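Local coordinates for protein anti-sigma-I factor RsgI3 (Clostridium thermocellum, PDB 6QE7) that probably acts as an anti-sigma factor for SigI3, with an extracellular tandem PA14 sensing region, the part described here, that binds pectin and related plant cell-wall polysaccharides, at residues Ser59-Phe64 against Gln96-Ala101; Val199-Thr204 against Gly251-Ile256; Tyr210-Val215 against Gly244-Lys249. All coordinates share one frame; numbering follows the deposited sequence.

Overall arrangement
The chain is a PA14 dyad, two all-beta domains in series. Contact 1 lies in the first domain and contacts 2 and 3 in the second, contact 1 being centred about 40 Å from contact 2 and 50 Å from contact 3. Contacts 1 and 3 join equivalent strands, 60-69 with 91-99 and 208-216 with 240-248, with the same pattern of Tyr, Phe, Ile and Leu. Contact 2 pairs strands 193-202 and 254-263, which flank those of contact 3 in sequence but belong to the other sheet. Centred about 12 Å apart, contacts 2 and 3 join the sheets (Ile-202 on Phe-212), and contact 2's loop end meets the first domain at the dyad junction.

Contact 1 of 3, residues Ser59-Phe64 against Gln96-Ala101; sequences SETYTF and QIYLEA
One methyl group of Leu-99 joins two aromatic rings on the inward side of this antiparallel strand pair. Its CD1 lies 3.8 Å from Tyr-62 CD1, reaching that ring obliquely, and 3.9 Å from Phe-64 CE1, where it sits at the ring edge and in its plane. Leu-99 crosses Tyr-62 at about a right angle but meets Phe-64 from the opposite direction. Ile-97 supplies a second methyl: with CG1 anti to the backbone N (chi1 179°), CG2 is directed at the Phe-64 ring and comes within 3.7 Å of CE1. Beneath this apolar group the main chains are joined at Glu-60/Leu-99 and Tyr-62/Ile-97, two hydrogen-bonded pairs with two N-H...O bonds each; Glu-60 N to Leu-99 O is 2.8 Å.

The outward face, carrying Thr-61, Thr-63, Gln-96 and Tyr-98, is looser and largely solvent-exposed. Tyr-98 reaches across the partner strand and lays one ring face over Glu-60 O, 3.6 Å from CD2, while Thr-61 OG1 stands at the ring edge, 3.8 Å from the same CD2. Gln-96 runs alongside Thr-63, pointing the same way, and its OE1 approaches Thr-61 CG2. Where regular pairing ends, a side chain takes over: Ala-101 N donates to Ser-59 OG at 3.0 Å.

Strand 60-69 runs between 91-99 and 119-125 in one sheet of the first PA14 domain. From 119-125, Trp-124 meets the Tyr-62 ring, whose OH bonds to Tyr-58 N, and Ser-126 and Ser-128 just beyond that strand hold the Glu-60 carboxylate. Phe-64 and Ile-97 press on Leu-81 of strand 79-84 in the other sheet, and Phe-64 also touches Leu-74 and Val-76 of strand 72-76.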
loop_
_atom_site.group_PDB
_atom_site.type_symbol
_atom_site.label_atom_id
_atom_site.label_comp_id
_atom_site.label_asym_id
_atom_site.label_seq_id
_atom_site.Cartn_x
_atom_site.Cartn_y
_atom_site.Cartn_z
ATOM N N SER A 59 0.515 -5.565 38.522
ATOM C CA SER A 59 1.795 -4.804 38.338
ATOM C C SER A 59 2.932 -5.837 38.292
ATOM O O SER A 59 3.357 -6.289 39.363
ATOM C CB SER A 59 2.044 -3.794 39.408
ATOM O OG SER A 59 1.051 -2.784 39.372
ATOM N N GLU A 60 3.357 -6.276 37.104
ATOM C CA GLU A 60 4.303 -7.424 36.961
ATOM C C GLU A 60 5.096 -7.345 35.651
ATOM O O GLU A 60 4.828 -6.454 34.814
ATOM C CB GLU A 60 3.593 -8.785 36.997
ATOM C CG GLU A 60 2.636 -8.900 38.155
ATOM C CD GLU A 60 2.105 -10.277 38.476
ATOM O OE1 GLU A 60 2.332 -11.287 37.717
ATOM O OE2 GLU A 60 1.499 -10.345 39.548
ATOM N N THR A 61 6.010 -8.289 35.499
ATOM C CA THR A 61 6.733 -8.539 34.243
ATOM C C THR A 61 5.784 -9.316 33.314
ATOM O O THR A 61 5.682 -10.595 33.404
ATOM C CB THR A 61 8.122 -9.131 34.542
ATOM O OG1 THR A 61 8.851 -8.103 35.241
ATOM C CG2 THR A 61 8.862 -9.525 33.279
ATOM N N TYR A 62 5.202 -8.614 32.346
ATOM C CA TYR A 62 4.377 -9.325 31.340
ATOM C C TYR A 62 5.272 -9.833 30.233
ATOM O O TYR A 62 6.251 -9.176 29.848
ATOM C CB TYR A 62 3.248 -8.448 30.823
ATOM C CG TYR A 62 2.064 -8.386 31.746
ATOM C CD1 TYR A 62 1.973 -7.416 32.737
ATOM C CD2 TYR A 62 1.043 -9.324 31.637
ATOM C CE1 TYR A 62 0.871 -7.362 33.573
ATOM C CE2 TYR A 62 -0.036 -9.308 32.493
ATOM C CZ TYR A 62 -0.137 -8.306 33.441
ATOM O OH TYR A 62 -1.220 -8.278 34.260
ATOM N N THR A 63 4.945 -11.018 29.746
ATOM C CA THR A 63 5.390 -11.554 28.446
ATOM C C THR A 63 4.203 -11.383 27.490
ATOM O O THR A 63 3.092 -11.817 27.866
ATOM C CB THR A 63 5.926 -12.982 28.596
ATOM O OG1 THR A 63 6.939 -12.961 29.605
ATOM C CG2 THR A 63 6.444 -13.588 27.296
ATOM N N PHE A 64 4.391 -10.691 26.357
ATOM C CA PHE A 64 3.490 -10.736 25.172
ATOM C C PHE A 64 4.024 -11.770 24.189
ATOM O O PHE A 64 5.286 -11.972 23.982
ATOM C CB PHE A 64 3.382 -9.381 24.489
ATOM C CG PHE A 64 2.639 -8.447 25.354
ATOM C CD1 PHE A 64 3.259 -7.876 26.450
ATOM C CD2 PHE A 64 1.299 -8.247 25.176
ATOM C CE1 PHE A 64 2.562 -7.018 27.275
ATOM C CE2 PHE A 64 0.615 -7.362 25.985
ATOM C CZ PHE A 64 1.242 -6.764 27.042
ATOM N N GLN A 96 9.229 -9.184 26.802
ATOM C CA GLN A 96 8.761 -8.793 28.149
ATOM C C GLN A 96 8.829 -7.315 28.290
ATOM O O GLN A 96 9.656 -6.682 27.620
ATOM C CB GLN A 96 9.571 -9.457 29.279
ATOM C CG GLN A 96 9.850 -10.937 29.022
ATOM C CD GLN A 96 10.749 -11.534 30.088
ATOM O OE1 GLN A 96 10.965 -10.962 31.159
ATOM N NE2 GLN A 96 11.341 -12.671 29.792
ATOM N N ILE A 97 7.980 -6.804 29.169
ATOM C CA ILE A 97 7.890 -5.373 29.497
ATOM C C ILE A 97 7.198 -5.333 30.860
ATOM O O ILE A 97 6.327 -6.178 31.126
ATOM C CB ILE A 97 7.104 -4.631 28.399
ATOM C CG1 ILE A 97 6.987 -3.157 28.725
ATOM C CG2 ILE A 97 5.719 -5.237 28.226
ATOM C CD1 ILE A 97 6.728 -2.237 27.514
ATOM N N TYR A 98 7.528 -4.355 31.681
ATOM C CA TYR A 98 6.963 -4.263 33.032
ATOM C C TYR A 98 5.775 -3.333 32.944
ATOM O O TYR A 98 5.944 -2.205 32.456
ATOM C CB TYR A 98 7.984 -3.804 34.074
ATOM C CG TYR A 98 7.423 -3.669 35.464
ATOM C CD1 TYR A 98 6.740 -2.520 35.813
ATOM C CD2 TYR A 98 7.505 -4.687 36.398
ATOM C CE1 TYR A 98 6.158 -2.368 37.065
ATOM C CE2 TYR A 98 6.956 -4.536 37.673
ATOM C CZ TYR A 98 6.249 -3.382 38.001
ATOM O OH TYR A 98 5.689 -3.120 39.238
ATOM N N LEU A 99 4.602 -3.803 33.406
ATOM C CA LEU A 99 3.389 -2.944 33.442
ATOM C C LEU A 99 2.791 -2.934 34.863
ATOM O O LEU A 99 3.008 -3.920 35.653
ATOM C CB LEU A 99 2.382 -3.460 32.399
ATOM C CG LEU A 99 2.952 -3.723 30.998
ATOM C CD1 LEU A 99 1.983 -4.574 30.228
ATOM C CD2 LEU A 99 3.219 -2.399 30.279
ATOM N N GLU A 100 1.997 -1.895 35.068
ATOM C CA GLU A 100 1.248 -1.506 36.275
ATOM C C GLU A 100 -0.263 -1.825 36.125
ATOM O O GLU A 100 -0.934 -1.268 35.211
ATOM C CB GLU A 100 1.457 -0.009 36.481
ATOM C CG GLU A 100 2.895 0.380 36.734
ATOM C CD GLU A 100 2.908 1.774 37.341
ATOM O OE1 GLU A 100 2.301 1.968 38.462
ATOM O OE2 GLU A 100 3.433 2.679 36.674
ATOM N N ALA A 101 -0.768 -2.666 37.024
ATOM C CA ALA A 101 -2.191 -3.031 37.202
ATOM C C ALA A 101 -3.096 -1.817 36.969
ATOM O O ALA A 101 -2.884 -0.783 37.577
ATOM C CB ALA A 101 -2.341 -3.580 38.598
#

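Contact 2 of 3, residues Val199-Thr204 against Gly251-Ile256; sequences VGKIDT and GRQYDI
Lys-201 and Gln-253 cross at about a right angle, the amide of the glutamine lying against the aliphatic start of the lysine, with Gln-253 CD 3.7 Å from Lys-201 CG. A bend at chi2 (-75°) then turns the lysine alongside Asp-255, both pointing the same way, and NZ ends 3.3 Å from Asp-255 OD1 in a long salt bridge whose hydrogen bond is weak. Water helps to hold both charged ends: one molecule accepts from Lys-201 NZ, and another donates to both Asp-255 OD1 and Gly-200 O. Asn-226 binds the second carboxylate oxygen.

On the opposite face Ile-202 and Ile-256 meet at a slant, Ile-202 CG2 lying 4.1 Å from Ile-256 CB. Ile-256 CG2 packs directly on the main chain of Gly-200, 3.4 Å from its C, where no side chain intervenes. Gly-200/Ile-256 and Ile-202/Tyr-254 are doubly hydrogen-bonded antiparallel pairs, though Ile-256 N approaches Gly-200 O from 49° above the carbonyl plane. Arg-252 folds its guanidinium over one face of the Tyr-254 ring, and its NH2 bonds to Gln-253 O at 3.2 Å.

Farther along, the chains no longer bond directly; waters bridge Thr-204 N to Arg-252 O and Thr-204 O to Gly-251 N. This end faces the first domain: Asp-203 takes a salt bridge from Arg-18 and a hydrogen bond from Asn-13, and Gln-253 N bonds to Asp-15. The arrangement is that of an antiparallel pair inside a sheet of the PA14 beta-sandwich, whose loop end contributes to the junction between the two PA14 domains.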
loop_
_atom_site.group_PDB
_atom_site.type_symbol
_atom_site.label_atom_id
_atom_site.label_comp_id
_atom_site.label_asym_id
_atom_site.label_seq_id
_atom_site.Cartn_x
_atom_site.Cartn_y
_atom_site.Cartn_z
ATOM N N VAL A 199 2.280 11.433 -10.605
ATOM C CA VAL A 199 2.876 10.772 -9.421
ATOM C C VAL A 199 1.811 9.926 -8.749
ATOM O O VAL A 199 0.665 10.393 -8.671
ATOM C CB VAL A 199 3.417 11.830 -8.446
ATOM C CG1 VAL A 199 3.999 11.150 -7.182
ATOM C CG2 VAL A 199 4.485 12.641 -9.136
ATOM N N GLY A 200 2.244 8.817 -8.149
ATOM C CA GLY A 200 1.436 8.049 -7.216
ATOM C C GLY A 200 2.051 6.703 -6.910
ATOM O O GLY A 200 3.253 6.635 -6.672
ATOM N N LYS A 201 1.178 5.710 -6.885
ATOM C CA LYS A 201 1.467 4.336 -6.516
ATOM C C LYS A 201 0.829 3.451 -7.563
ATOM O O LYS A 201 -0.256 3.804 -8.082
ATOM C CB LYS A 201 0.882 3.890 -5.157
ATOM C CG LYS A 201 1.127 4.767 -3.954
ATOM C CD LYS A 201 2.527 4.673 -3.433
ATOM C CE LYS A 201 2.784 5.497 -2.192
ATOM N NZ LYS A 201 4.013 4.982 -1.531
ATOM N N ILE A 202 1.520 2.332 -7.773
ATOM C CA ILE A 202 1.141 1.193 -8.638
ATOM C C ILE A 202 1.321 -0.141 -7.877
ATOM O O ILE A 202 2.175 -0.182 -6.971
ATOM C CB ILE A 202 1.955 1.288 -9.921
ATOM C CG1 ILE A 202 1.355 0.393 -10.994
ATOM C CG2 ILE A 202 3.458 1.072 -9.753
ATOM C CD1 ILE A 202 2.014 0.542 -12.326
ATOM N N ASP A 203 0.433 -1.122 -8.116
ATOM C CA ASP A 203 0.623 -2.521 -7.681
ATOM C C ASP A 203 0.250 -3.415 -8.843
ATOM O O ASP A 203 -0.314 -2.963 -9.868
ATOM C CB ASP A 203 -0.113 -2.909 -6.393
ATOM C CG ASP A 203 -1.615 -2.743 -6.429
ATOM O OD1 ASP A 203 -2.182 -2.660 -7.540
ATOM O OD2 ASP A 203 -2.190 -2.522 -5.330
ATOM N N THR A 204 0.754 -4.600 -8.738
ATOM C CA THR A 204 0.823 -5.568 -9.854
ATOM C C THR A 204 -0.089 -6.720 -9.479
ATOM O O THR A 204 -0.335 -6.911 -8.283
ATOM C CB THR A 204 2.240 -6.073 -10.094
ATOM O OG1 THR A 204 2.633 -6.864 -8.959
ATOM C CG2 THR A 204 3.222 -4.945 -10.295
ATOM N N GLY A 251 1.017 -7.589 -4.413
ATOM C CA GLY A 251 0.464 -7.432 -3.074
ATOM C C GLY A 251 1.007 -6.213 -2.379
ATOM O O GLY A 251 0.796 -6.141 -1.189
ATOM N N ARG A 252 1.801 -5.361 -3.031
ATOM C CA ARG A 252 2.302 -4.121 -2.394
ATOM C C ARG A 252 2.373 -2.987 -3.428
ATOM O O ARG A 252 2.465 -3.296 -4.542
ATOM C CB ARG A 252 3.660 -4.340 -1.713
ATOM C CG ARG A 252 4.731 -4.989 -2.578
ATOM C CD ARG A 252 6.129 -4.611 -2.136
ATOM N NE ARG A 252 6.396 -3.163 -2.274
ATOM C CZ ARG A 252 7.549 -2.536 -1.955
ATOM N NH1 ARG A 252 8.600 -3.192 -1.468
ATOM N NH2 ARG A 252 7.637 -1.226 -2.103
ATOM N N GLN A 253 2.388 -1.730 -2.975
ATOM C CA GLN A 253 2.419 -0.491 -3.757
ATOM C C GLN A 253 3.876 -0.131 -3.958
ATOM O O GLN A 253 4.694 -0.390 -3.041
ATOM C CB GLN A 253 1.700 0.625 -3.003
ATOM C CG GLN A 253 0.188 0.527 -3.002
ATOM C CD GLN A 253 -0.327 1.789 -2.375
ATOM O OE1 GLN A 253 0.320 2.459 -1.517
ATOM N NE2 GLN A 253 -1.461 2.171 -2.884
ATOM N N TYR A 254 4.158 0.415 -5.129
ATOM C CA TYR A 254 5.461 0.988 -5.481
ATOM C C TYR A 254 5.192 2.407 -5.951
ATOM O O TYR A 254 4.089 2.747 -6.480
ATOM C CB TYR A 254 6.168 0.199 -6.570
ATOM C CG TYR A 254 6.529 -1.191 -6.230
ATOM C CD1 TYR A 254 5.641 -2.239 -6.368
ATOM C CD2 TYR A 254 7.775 -1.453 -5.688
ATOM C CE1 TYR A 254 6.033 -3.535 -6.058
ATOM C CE2 TYR A 254 8.154 -2.725 -5.328
ATOM C CZ TYR A 254 7.262 -3.766 -5.475
ATOM O OH TYR A 254 7.645 -5.023 -5.121
ATOM N N ASP A 255 6.155 3.272 -5.713
ATOM C CA ASP A 255 6.079 4.649 -6.252
ATOM C C ASP A 255 6.058 4.573 -7.779
ATOM O O ASP A 255 6.773 3.712 -8.441
ATOM C CB ASP A 255 7.230 5.516 -5.724
ATOM C CG ASP A 255 7.108 5.820 -4.248
ATOM O OD1 ASP A 255 6.031 6.256 -3.825
ATOM O OD2 ASP A 255 8.039 5.545 -3.544
ATOM N N ILE A 256 5.342 5.531 -8.377
ATOM C CA ILE A 256 5.408 5.687 -9.843
ATOM C C ILE A 256 5.470 7.204 -10.109
ATOM O O ILE A 256 4.695 7.941 -9.492
ATOM C CB ILE A 256 4.235 4.995 -10.567
ATOM C CG1 ILE A 256 4.302 5.274 -12.081
ATOM C CG2 ILE A 256 2.874 5.400 -9.995
ATOM C CD1 ILE A 256 3.325 4.519 -12.970
HETATM O O HOH W 1 4.799 8.114 -5.287
HETATM O O HOH W 2 4.921 2.314 -1.534
HETATM O O HOH W 3 2.616 -4.798 -6.513
HETATM O O HOH W 4 -1.172 -6.332 -5.926
#

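Contact 3 of 3, residues Tyr210-Val215 against Gly244-Lys249; sequences YTFHTV and GKIELK
The edge of the Phe-212 ring is met by two methyl bumps on the facing strand. Ile-246 CG2 lies 3.8 Å from Phe-212 CE1, and Leu-248 CD1, in the plane of the ring, lies 4.0 Å from the same atom. Leu-248 comes at the phenyl from the opposite direction, whereas Ile-246 meets it at a slant and carries the rest of its chain away. The same Leu-248 CD1 also fits beside Tyr-210, 4.2 Å from CB, filling the notch between the two aromatic side chains. Phe-212 CG lies beside its backbone N (chi1 -66°), and the ring leans back toward Ile-246 and Leu-248.

Such a row of large apolar groups on one face of a twisted antiparallel pair lines the core of the PA14 beta-sandwich; here Phe-212 and Leu-248 both touch Ile-224 of the opposing sheet, and Tyr-210 meets Trp-273 of the neighbouring strand 268-274 while its OH bonds to Tyr-206 N.

Gly-244, opposite Phe-212, adds no bump of its own, and its N and O both bond to the phenylalanine main chain. Tyr-210 and Ile-246 form the neighbouring doubly bonded pair, with Tyr-210 N only 2.7 Å from Ile-246 O. On the outward face fewer atoms meet: Lys-245 runs alongside Thr-211, CG 3.8 Å from OG1, and Thr-211 CG2 rests on one face of the His-213 imidazole, whose NE2 is bonded to Ser-274.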
loop_
_atom_site.group_PDB
_atom_site.type_symbol
_atom_site.label_atom_id
_atom_site.label_comp_id
_atom_site.label_asym_id
_atom_site.label_seq_id
_atom_site.Cartn_x
_atom_site.Cartn_y
_atom_site.Cartn_z
ATOM N N TYR A 210 8.518 -7.074 -14.574
ATOM C CA TYR A 210 7.567 -6.346 -15.425
ATOM C C TYR A 210 8.363 -5.593 -16.468
ATOM O O TYR A 210 9.556 -5.197 -16.216
ATOM C CB TYR A 210 6.654 -5.448 -14.571
ATOM C CG TYR A 210 5.422 -6.149 -14.081
ATOM C CD1 TYR A 210 5.475 -7.120 -13.079
ATOM C CD2 TYR A 210 4.212 -5.903 -14.664
ATOM C CE1 TYR A 210 4.350 -7.837 -12.703
ATOM C CE2 TYR A 210 3.078 -6.567 -14.260
ATOM C CZ TYR A 210 3.139 -7.548 -13.285
ATOM O OH TYR A 210 1.978 -8.190 -12.914
ATOM N N THR A 211 7.663 -5.247 -17.527
ATOM C CA THR A 211 8.137 -4.324 -18.573
ATOM C C THR A 211 7.098 -3.233 -18.692
ATOM O O THR A 211 5.908 -3.556 -18.887
ATOM C CB THR A 211 8.338 -4.996 -19.934
ATOM O OG1 THR A 211 9.228 -6.082 -19.758
ATOM C CG2 THR A 211 8.936 -4.077 -20.983
ATOM N N PHE A 212 7.524 -1.999 -18.514
ATOM C CA PHE A 212 6.646 -0.833 -18.786
ATOM C C PHE A 212 7.015 -0.350 -20.175
ATOM O O PHE A 212 8.172 -0.484 -20.582
ATOM C CB PHE A 212 6.742 0.243 -17.703
ATOM C CG PHE A 212 6.199 -0.248 -16.389
ATOM C CD1 PHE A 212 6.982 -1.047 -15.573
ATOM C CD2 PHE A 212 4.897 0.010 -16.015
ATOM C CE1 PHE A 212 6.458 -1.604 -14.412
ATOM C CE2 PHE A 212 4.396 -0.509 -14.838
ATOM C CZ PHE A 212 5.180 -1.321 -14.041
ATOM N N HIS A 213 6.005 0.106 -20.892
ATOM C CA HIS A 213 6.079 0.522 -22.305
ATOM C C HIS A 213 5.449 1.901 -22.375
ATOM O O HIS A 213 4.424 2.094 -21.687
ATOM C CB HIS A 213 5.326 -0.431 -23.199
ATOM C CG HIS A 213 5.606 -1.871 -23.011
ATOM N ND1 HIS A 213 6.433 -2.575 -23.862
ATOM C CD2 HIS A 213 5.083 -2.771 -22.126
ATOM C CE1 HIS A 213 6.443 -3.848 -23.495
ATOM N NE2 HIS A 213 5.585 -3.990 -22.441
ATOM N N THR A 214 6.123 2.852 -23.036
ATOM C CA THR A 214 5.506 4.147 -23.415
ATOM C C THR A 214 5.410 4.198 -24.934
ATOM O O THR A 214 6.307 3.733 -25.663
ATOM C CB THR A 214 6.199 5.366 -22.814
ATOM O OG1 THR A 214 7.511 5.276 -23.327
ATOM C CG2 THR A 214 6.184 5.411 -21.300
ATOM N N VAL A 215 4.275 4.693 -25.346
ATOM C CA VAL A 215 3.946 5.148 -26.713
ATOM C C VAL A 215 3.661 6.641 -26.579
ATOM O O VAL A 215 2.711 7.019 -25.855
ATOM C CB VAL A 215 2.768 4.396 -27.366
ATOM C CG1 VAL A 215 2.488 4.922 -28.802
ATOM C CG2 VAL A 215 3.038 2.940 -27.426
ATOM N N GLY A 244 11.219 -0.465 -20.491
ATOM C CA GLY A 244 12.207 -0.689 -19.432
ATOM C C GLY A 244 11.650 -1.695 -18.459
ATOM O O GLY A 244 10.428 -1.882 -18.464
ATOM N N LYS A 245 12.514 -2.365 -17.711
ATOM C CA LYS A 245 12.146 -3.559 -16.924
ATOM C C LYS A 245 12.318 -3.278 -15.459
ATOM O O LYS A 245 13.222 -2.501 -15.125
ATOM C CB LYS A 245 13.071 -4.717 -17.301
ATOM C CG LYS A 245 12.807 -5.285 -18.684
ATOM C CD LYS A 245 13.940 -6.154 -19.167
ATOM C CE LYS A 245 13.519 -7.191 -20.184
ATOM N NZ LYS A 245 13.444 -6.637 -21.559
ATOM N N ILE A 246 11.510 -3.909 -14.608
ATOM C CA ILE A 246 11.774 -3.901 -13.146
ATOM C C ILE A 246 11.107 -5.147 -12.544
ATOM O O ILE A 246 10.040 -5.482 -12.997
ATOM C CB ILE A 246 11.282 -2.608 -12.492
ATOM C CG1 ILE A 246 11.633 -2.563 -10.993
ATOM C CG2 ILE A 246 9.798 -2.424 -12.748
ATOM C CD1 ILE A 246 11.668 -1.178 -10.398
ATOM N N GLU A 247 11.742 -5.775 -11.563
ATOM C CA GLU A 247 11.180 -6.887 -10.744
ATOM C C GLU A 247 10.260 -6.283 -9.689
ATOM O O GLU A 247 10.702 -5.393 -8.975
ATOM C CB GLU A 247 12.316 -7.710 -10.118
ATOM C CG GLU A 247 12.640 -8.943 -10.941
ATOM C CD GLU A 247 14.017 -9.540 -10.812
ATOM O OE1 GLU A 247 14.657 -9.318 -9.793
ATOM O OE2 GLU A 247 14.421 -10.284 -11.729
ATOM N N LEU A 248 9.010 -6.704 -9.633
ATOM C CA LEU A 248 8.055 -6.215 -8.625
ATOM C C LEU A 248 7.359 -7.400 -7.975
ATOM O O LEU A 248 7.235 -8.475 -8.573
ATOM C CB LEU A 248 7.037 -5.293 -9.267
ATOM C CG LEU A 248 7.632 -4.110 -10.016
ATOM C CD1 LEU A 248 6.577 -3.451 -10.881
ATOM C CD2 LEU A 248 8.280 -3.087 -9.064
ATOM N N LYS A 249 6.904 -7.192 -6.763
ATOM C CA LYS A 249 6.124 -8.223 -6.070
ATOM C C LYS A 249 4.638 -7.855 -6.139
ATOM O O LYS A 249 4.281 -6.703 -5.916
ATOM C CB LYS A 249 6.662 -8.349 -4.651
ATOM C CG LYS A 249 8.112 -8.832 -4.511
ATOM C CD LYS A 249 8.505 -8.917 -3.020
ATOM C CE LYS A 249 9.929 -9.348 -2.733
ATOM N NZ LYS A 249 10.280 -9.078 -1.309
#